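Local coordinates for manganese-containing pseudocatalase (Thermus thermophilus, PDB 2V8T), which probably breaks down hydrogen peroxide to water and oxygen as a non-haem catalase with two manganese ions in each subunit, at residues Met41-Phe50 with Tyr137-Asp147. Sequence-based numbering, arbitrary orientation. Where two conformers were deposited one is given.
Sequences MNYMYQSFNF and YVFTSGNLILD
Val138 sits against helix 36-49 with both methyls. Val138 CG2 lies 3.6 Å from Met41 CB. Val138 CG1, anti to the backbone N (chi1 170°), reaches along the helix to within 4.2 Å of Tyr45 CB. At the other end of the contact, Leu144 CD1 meets the Phe50 ring obliquely, 3.8 Å from Phe50 CE2. Between these apolar ends, Thr140 points toward the helix and sets Thr140 OG1 against Gln46 CA, 3.8 Å away.

The polar part is two side-chain amides of the helix reading the backbone of the extended segment. Asn42 grips it twice. Asn42 OD1 accepts from Phe139 N at 2.8 Å in a nearly straight bond, the donor tilted 35° from the carbonyl plane. Asn42 ND2 gives to Tyr137 O at 3.0 Å, close to the amide plane, and also to Ser38 O. An aspartate here would probably leave Tyr137 O and Ser38 O without this donor and set a charged carboxylate oxygen against these carbonyl oxygens.

One turn on, Gln46 NE2 donates to Phe139 O at 3.0 Å, almost in line with that carbonyl. The Gln46 amide is stacked on the Asp147 carboxylate, planes 11° apart. Gln46 OE1 accepts from Asn151 ND2. Asp147 OD1 accepts from Ser141 N through its syn lone pair and from Ser141 OG above the carboxylate plane. These bonds link the turn before helix 144-166 to its first turn. Asn143 caps that helix through Leu146 N.

The contact thus ties the extended lead-in of helix 144-166 to helix 36-49, two helices of the ferritin-like bundle that carry manganese ligands Glu36 and Glu155.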
ATOM      1  N   MET A  41       5.486  11.123  14.892  1.00  6.17           N
ATOM      2  CA  MET A  41       4.556  10.084  15.283  1.00  6.21           C
ATOM      3  C   MET A  41       5.242   8.976  16.073  1.00  6.14           C
ATOM      4  O   MET A  41       4.619   8.358  16.953  1.00  6.45           O
ATOM      5  CB  MET A  41       3.864   9.552  14.032  0.50  6.46           C
ATOM      6  CG  MET A  41       2.910  10.592  13.380  0.50  8.30           C
ATOM      7  SD  MET A  41       1.331  10.726  14.306  0.50 11.35           S
ATOM      8  CE  MET A  41       0.701  12.360  13.860  0.50 12.78           C
ATOM      9  N   ASN A  42       6.527   8.708  15.792  1.00  6.20           N
ATOM     10  CA  ASN A  42       7.267   7.793  16.634  1.00  6.40           C
ATOM     11  C   ASN A  42       7.236   8.258  18.105  1.00  6.19           C
ATOM     12  O   ASN A  42       6.913   7.496  18.999  1.00  6.68           O
ATOM     13  CB  ASN A  42       8.746   7.670  16.167  1.00  6.69           C
ATOM     14  CG  ASN A  42       8.872   6.558  15.142  1.00  7.21           C
ATOM     15  OD1 ASN A  42       9.007   5.417  15.525  1.00  8.67           O
ATOM     16  ND2 ASN A  42       8.792   6.886  13.858  1.00  8.24           N
ATOM     17  N   TYR A  43       7.639   9.522  18.306  1.00  6.27           N
ATOM     18  CA  TYR A  43       7.758   9.971  19.714  1.00  6.72           C
ATOM     19  C   TYR A  43       6.390  10.147  20.326  1.00  6.49           C
ATOM     20  O   TYR A  43       6.209   9.897  21.537  1.00  7.05           O
ATOM     21  CB  TYR A  43       8.588  11.230  19.777  1.00  6.77           C
ATOM     22  CG  TYR A  43       9.903  11.135  19.062  1.00  6.81           C
ATOM     23  CD1 TYR A  43      10.585   9.930  18.810  1.00  7.15           C
ATOM     24  CD2 TYR A  43      10.496  12.298  18.572  1.00  6.67           C
ATOM     25  CE1 TYR A  43      11.725   9.893  18.047  1.00  7.30           C
ATOM     26  CE2 TYR A  43      11.668  12.290  17.838  1.00  6.95           C
ATOM     27  CZ  TYR A  43      12.278  11.054  17.559  1.00  7.14           C
ATOM     28  OH  TYR A  43      13.402  10.969  16.793  1.00  8.08           O
ATOM     29  N   MET A  44       5.407  10.567  19.544  1.00  6.49           N
ATOM     30  CA  MET A  44       4.065  10.736  20.076  1.00  6.82           C
ATOM     31  C   MET A  44       3.547   9.401  20.579  1.00  6.49           C
ATOM     32  O   MET A  44       3.089   9.277  21.726  1.00  6.77           O
ATOM     33  CB  MET A  44       3.150  11.323  19.039  1.00  7.53           C
ATOM     34  CG  MET A  44       1.905  11.829  19.548  1.00 10.53           C
ATOM     35  SD  MET A  44       2.027  13.186  20.737  1.00 12.49           S
ATOM     36  CE  MET A  44       2.463  14.274  19.858  1.00 14.38           C
ATOM     37  N   TYR A  45       3.553   8.360  19.715  1.00  6.39           N
ATOM     38  CA  TYR A  45       3.027   7.068  20.144  1.00  6.63           C
ATOM     39  C   TYR A  45       3.869   6.451  21.238  1.00  6.37           C
ATOM     40  O   TYR A  45       3.326   5.848  22.166  1.00  6.72           O
ATOM     41  CB  TYR A  45       2.811   6.138  18.957  1.00  7.35           C
ATOM     42  CG  TYR A  45       1.523   6.462  18.248  1.00  8.49           C
ATOM     43  CD1 TYR A  45       0.342   5.805  18.545  1.00 14.41           C
ATOM     44  CD2 TYR A  45       1.425   7.482  17.321  1.00  8.24           C
ATOM     45  CE1 TYR A  45      -0.835   6.152  17.966  1.00 19.01           C
ATOM     46  CE2 TYR A  45       0.232   7.871  16.716  1.00  9.81           C
ATOM     47  CZ  TYR A  45      -0.906   7.157  17.070  1.00 14.27           C
ATOM     48  OH  TYR A  45      -2.120   7.475  16.467  1.00 18.87           O
ATOM     49  N   GLN A  46       5.215   6.566  21.165  1.00  6.46           N
ATOM     50  CA  GLN A  46       6.007   6.060  22.274  1.00  6.36           C
ATOM     51  C   GLN A  46       5.594   6.731  23.580  1.00  6.68           C
ATOM     52  O   GLN A  46       5.534   6.109  24.642  1.00  7.23           O
ATOM     53  CB  GLN A  46       7.508   6.277  22.033  1.00  6.70           C
ATOM     54  CG  GLN A  46       8.053   5.351  20.952  1.00  6.66           C
ATOM     55  CD  GLN A  46       9.437   5.779  20.531  1.00  8.26           C
ATOM     56  OE1 GLN A  46      10.063   6.574  21.226  1.00 13.03           O
ATOM     57  NE2 GLN A  46       9.938   5.271  19.417  1.00  8.98           N
ATOM     58  N   SER A  47       5.330   8.061  23.534  1.00  6.48           N
ATOM     59  CA  SER A  47       4.944   8.749  24.742  1.00  6.71           C
ATOM     60  C   SER A  47       3.598   8.249  25.257  1.00  6.69           C
ATOM     61  O   SER A  47       3.419   8.067  26.474  1.00  7.55           O
ATOM     62  CB  SER A  47       4.960  10.260  24.557  1.00  7.16           C
ATOM     63  OG  SER A  47       3.863  10.806  23.842  1.00  7.26           O
ATOM     64  N   PHE A  48       2.637   8.003  24.370  1.00  6.62           N
ATOM     65  CA  PHE A  48       1.351   7.451  24.806  1.00  6.59           C
ATOM     66  C   PHE A  48       1.563   6.091  25.475  1.00  6.66           C
ATOM     67  O   PHE A  48       0.971   5.772  26.515  1.00  7.56           O
ATOM     68  CB  PHE A  48       0.387   7.294  23.626  1.00  6.95           C
ATOM     69  CG  PHE A  48       0.052   8.569  22.872  1.00  7.25           C
ATOM     70  CD1 PHE A  48       0.192   9.830  23.426  1.00  7.18           C
ATOM     71  CD2 PHE A  48      -0.475   8.453  21.588  1.00  7.93           C
ATOM     72  CE1 PHE A  48      -0.175  10.958  22.713  1.00  8.28           C
ATOM     73  CE2 PHE A  48      -0.852   9.593  20.883  1.00  8.94           C
ATOM     74  CZ  PHE A  48      -0.700  10.831  21.438  1.00  9.18           C
ATOM     75  N   ASN A  49       2.381   5.271  24.805  1.00  6.52           N
ATOM     76  CA  ASN A  49       2.532   3.850  25.150  1.00  6.94           C
ATOM     77  C   ASN A  49       3.556   3.606  26.260  1.00  7.25           C
ATOM     78  O   ASN A  49       3.779   2.459  26.645  1.00  9.23           O
ATOM     79  CB  ASN A  49       2.963   3.109  23.889  1.00  7.10           C
ATOM     80  CG  ASN A  49       1.900   3.118  22.793  1.00  6.84           C
ATOM     81  OD1 ASN A  49       2.308   2.773  21.583  1.00  8.51           O
ATOM     82  ND2 ASN A  49       0.717   3.379  23.060  1.00  6.18           N
ATOM     83  N   PHE A  50       4.148   4.659  26.808  1.00  7.43           N
ATOM     84  CA  PHE A  50       5.266   4.542  27.739  1.00  7.45           C
ATOM     85  C   PHE A  50       4.817   3.871  29.020  1.00  7.49           C
ATOM     86  O   PHE A  50       3.861   4.305  29.657  1.00  8.24           O
ATOM     87  CB  PHE A  50       5.804   5.971  27.994  1.00  7.52           C
ATOM     88  CG  PHE A  50       7.158   6.015  28.627  1.00  7.32           C
ATOM     89  CD1 PHE A  50       7.322   5.788  30.004  1.00  8.26           C
ATOM     90  CD2 PHE A  50       8.272   6.303  27.878  1.00  8.09           C
ATOM     91  CE1 PHE A  50       8.581   5.875  30.599  1.00  9.84           C
ATOM     92  CE2 PHE A  50       9.530   6.387  28.477  1.00  8.82           C
ATOM     93  CZ  PHE A  50       9.670   6.179  29.821  1.00  9.83           C
ATOM     94  N   TYR A 137       5.727   3.405   9.509  1.00  8.05           N
ATOM     95  CA  TYR A 137       6.942   4.193   9.757  1.00  8.43           C
ATOM     96  C   TYR A 137       7.166   4.427  11.257  1.00  8.17           C
ATOM     97  O   TYR A 137       8.216   4.980  11.625  1.00  9.66           O
ATOM     98  CB  TYR A 137       6.923   5.496   9.024  1.00  8.54           C
ATOM     99  CG  TYR A 137       6.925   5.426   7.504  1.00  8.66           C
ATOM    100  CD1 TYR A 137       7.412   4.379   6.771  1.00 12.77           C
ATOM    101  CD2 TYR A 137       6.479   6.524   6.791  1.00  9.19           C
ATOM    102  CE1 TYR A 137       7.444   4.449   5.365  1.00 14.60           C
ATOM    103  CE2 TYR A 137       6.516   6.638   5.430  1.00  9.66           C
ATOM    104  CZ  TYR A 137       6.975   5.605   4.718  1.00 11.48           C
ATOM    105  OH  TYR A 137       6.996   5.665   3.321  1.00 14.58           O
ATOM    106  N   VAL A 138       6.188   4.036  12.105  1.00  7.71           N
ATOM    107  CA  VAL A 138       6.280   4.184  13.569  1.00  7.25           C
ATOM    108  C   VAL A 138       6.765   2.875  14.173  1.00  6.80           C
ATOM    109  O   VAL A 138       6.262   1.803  13.842  1.00  7.83           O
ATOM    110  CB  VAL A 138       4.933   4.616  14.131  1.00  7.56           C
ATOM    111  CG1 VAL A 138       4.893   4.546  15.652  1.00  8.28           C
ATOM    112  CG2 VAL A 138       4.607   6.040  13.652  1.00  9.44           C
ATOM    113  N   PHE A 139       7.698   3.018  15.106  1.00  6.80           N
ATOM    114  CA  PHE A 139       8.241   1.917  15.913  1.00  6.72           C
ATOM    115  C   PHE A 139       7.920   2.243  17.376  1.00  6.62           C
ATOM    116  O   PHE A 139       8.416   3.228  17.925  1.00  7.84           O
ATOM    117  CB  PHE A 139       9.766   1.837  15.709  1.00  7.01           C
ATOM    118  CG  PHE A 139      10.385   0.708  16.464  1.00  6.90           C
ATOM    119  CD1 PHE A 139      10.347  -0.565  15.929  1.00  8.15           C
ATOM    120  CD2 PHE A 139      11.019   0.887  17.690  1.00  8.13           C
ATOM    121  CE1 PHE A 139      10.911  -1.642  16.616  1.00  9.05           C
ATOM    122  CE2 PHE A 139      11.580  -0.149  18.365  1.00  8.75           C
ATOM    123  CZ  PHE A 139      11.544  -1.410  17.823  1.00  8.55           C
ATOM    124  N   THR A 140       7.077   1.413  17.981  1.00  6.79           N
ATOM    125  CA  THR A 140       6.686   1.621  19.382  1.00  7.03           C
ATOM    126  C   THR A 140       6.601   0.249  20.035  1.00  6.91           C
ATOM    127  O   THR A 140       5.568  -0.436  20.060  1.00  8.70           O
ATOM    128  CB  THR A 140       5.440   2.488  19.484  1.00  7.62           C
ATOM    129  OG1 THR A 140       5.049   2.657  20.847  1.00  8.79           O
ATOM    130  CG2 THR A 140       4.226   2.004  18.697  1.00  7.92           C
ATOM    131  N   SER A 141       7.764  -0.207  20.509  1.00  7.46           N
ATOM    132  CA  SER A 141       7.932  -1.570  21.002  1.00  7.86           C
ATOM    133  C   SER A 141       7.576  -1.745  22.462  1.00  8.06           C
ATOM    134  O   SER A 141       7.471  -2.871  22.951  1.00  9.65           O
ATOM    135  CB  SER A 141       9.391  -2.037  20.858  1.00  8.35           C
ATOM    136  OG  SER A 141      10.246  -1.422  21.808  1.00  8.52           O
ATOM    137  N   GLY A 142       7.480  -0.653  23.206  1.00  7.88           N
ATOM    138  CA  GLY A 142       7.330  -0.698  24.654  1.00  9.12           C
ATOM    139  C   GLY A 142       8.616  -0.919  25.432  1.00  8.33           C
ATOM    140  O   GLY A 142       8.571  -0.742  26.659  1.00 10.01           O
ATOM    141  N   ASN A 143       9.699  -1.314  24.785  1.00  7.88           N
ATOM    142  CA  ASN A 143      10.971  -1.534  25.464  1.00  7.72           C
ATOM    143  C   ASN A 143      11.784  -0.250  25.363  1.00  7.19           C
ATOM    144  O   ASN A 143      12.078   0.229  24.258  1.00  7.74           O
ATOM    145  CB  ASN A 143      11.731  -2.699  24.829  1.00  7.85           C
ATOM    146  CG  ASN A 143      13.057  -3.001  25.492  1.00  7.75           C
ATOM    147  OD1 ASN A 143      14.088  -2.392  25.181  1.00  8.62           O
ATOM    148  ND2 ASN A 143      13.034  -3.916  26.456  1.00  8.42           N
ATOM    149  N   LEU A 144      12.094   0.358  26.513  1.00  7.51           N
ATOM    150  CA  LEU A 144      12.690   1.693  26.503  1.00  7.47           C
ATOM    151  C   LEU A 144      14.000   1.764  25.740  1.00  7.20           C
ATOM    152  O   LEU A 144      14.197   2.672  24.928  1.00  7.35           O
ATOM    153  CB  LEU A 144      12.848   2.188  27.968  1.00  8.04           C
ATOM    154  CG  LEU A 144      13.482   3.561  28.082  1.00  8.42           C
ATOM    155  CD1 LEU A 144      12.700   4.622  27.337  1.00  9.41           C
ATOM    156  CD2 LEU A 144      13.615   3.919  29.566  1.00 10.72           C
ATOM    157  N   ILE A 145      14.932   0.849  26.044  1.00  7.18           N
ATOM    158  CA  ILE A 145      16.237   0.942  25.403  1.00  7.42           C
ATOM    159  C   ILE A 145      16.124   0.712  23.876  1.00  6.87           C
ATOM    160  O   ILE A 145      16.763   1.408  23.096  1.00  7.49           O
ATOM    161  CB  ILE A 145      17.245   0.003  26.074  1.00  7.74           C
ATOM    162  CG1 ILE A 145      17.584   0.568  27.475  1.00  8.69           C
ATOM    163  CG2 ILE A 145      18.500  -0.155  25.217  1.00  8.51           C
ATOM    164  CD1 ILE A 145      18.294  -0.429  28.364  1.00 10.00           C
ATOM    165  N   LEU A 146      15.327  -0.277  23.481  1.00  7.22           N
ATOM    166  CA  LEU A 146      15.133  -0.557  22.038  1.00  7.22           C
ATOM    167  C   LEU A 146      14.546   0.678  21.333  1.00  6.61           C
ATOM    168  O   LEU A 146      14.995   1.050  20.247  1.00  7.12           O
ATOM    169  CB  LEU A 146      14.268  -1.781  21.903  1.00  7.40           C
ATOM    170  CG  LEU A 146      14.045  -2.286  20.451  1.00  7.63           C
ATOM    171  CD1 LEU A 146      15.317  -2.688  19.766  1.00  8.91           C
ATOM    172  CD2 LEU A 146      13.055  -3.443  20.505  1.00  8.95           C
ATOM    173  N   ASP A 147      13.544   1.294  21.947  1.00  7.06           N
ATOM    174  CA  ASP A 147      12.941   2.492  21.379  1.00  6.90           C
ATOM    175  C   ASP A 147      13.961   3.642  21.280  1.00  6.97           C
ATOM    176  O   ASP A 147      14.004   4.350  20.281  1.00  7.03           O
ATOM    177  CB  ASP A 147      11.749   2.962  22.196  1.00  7.93           C
ATOM    178  CG  ASP A 147      10.445   2.121  21.986  1.00  8.23           C
ATOM    179  OD1 ASP A 147      10.386   1.249  21.122  1.00  8.79           O
ATOM    180  OD2 ASP A 147       9.520   2.482  22.750  1.00 11.01           O
TER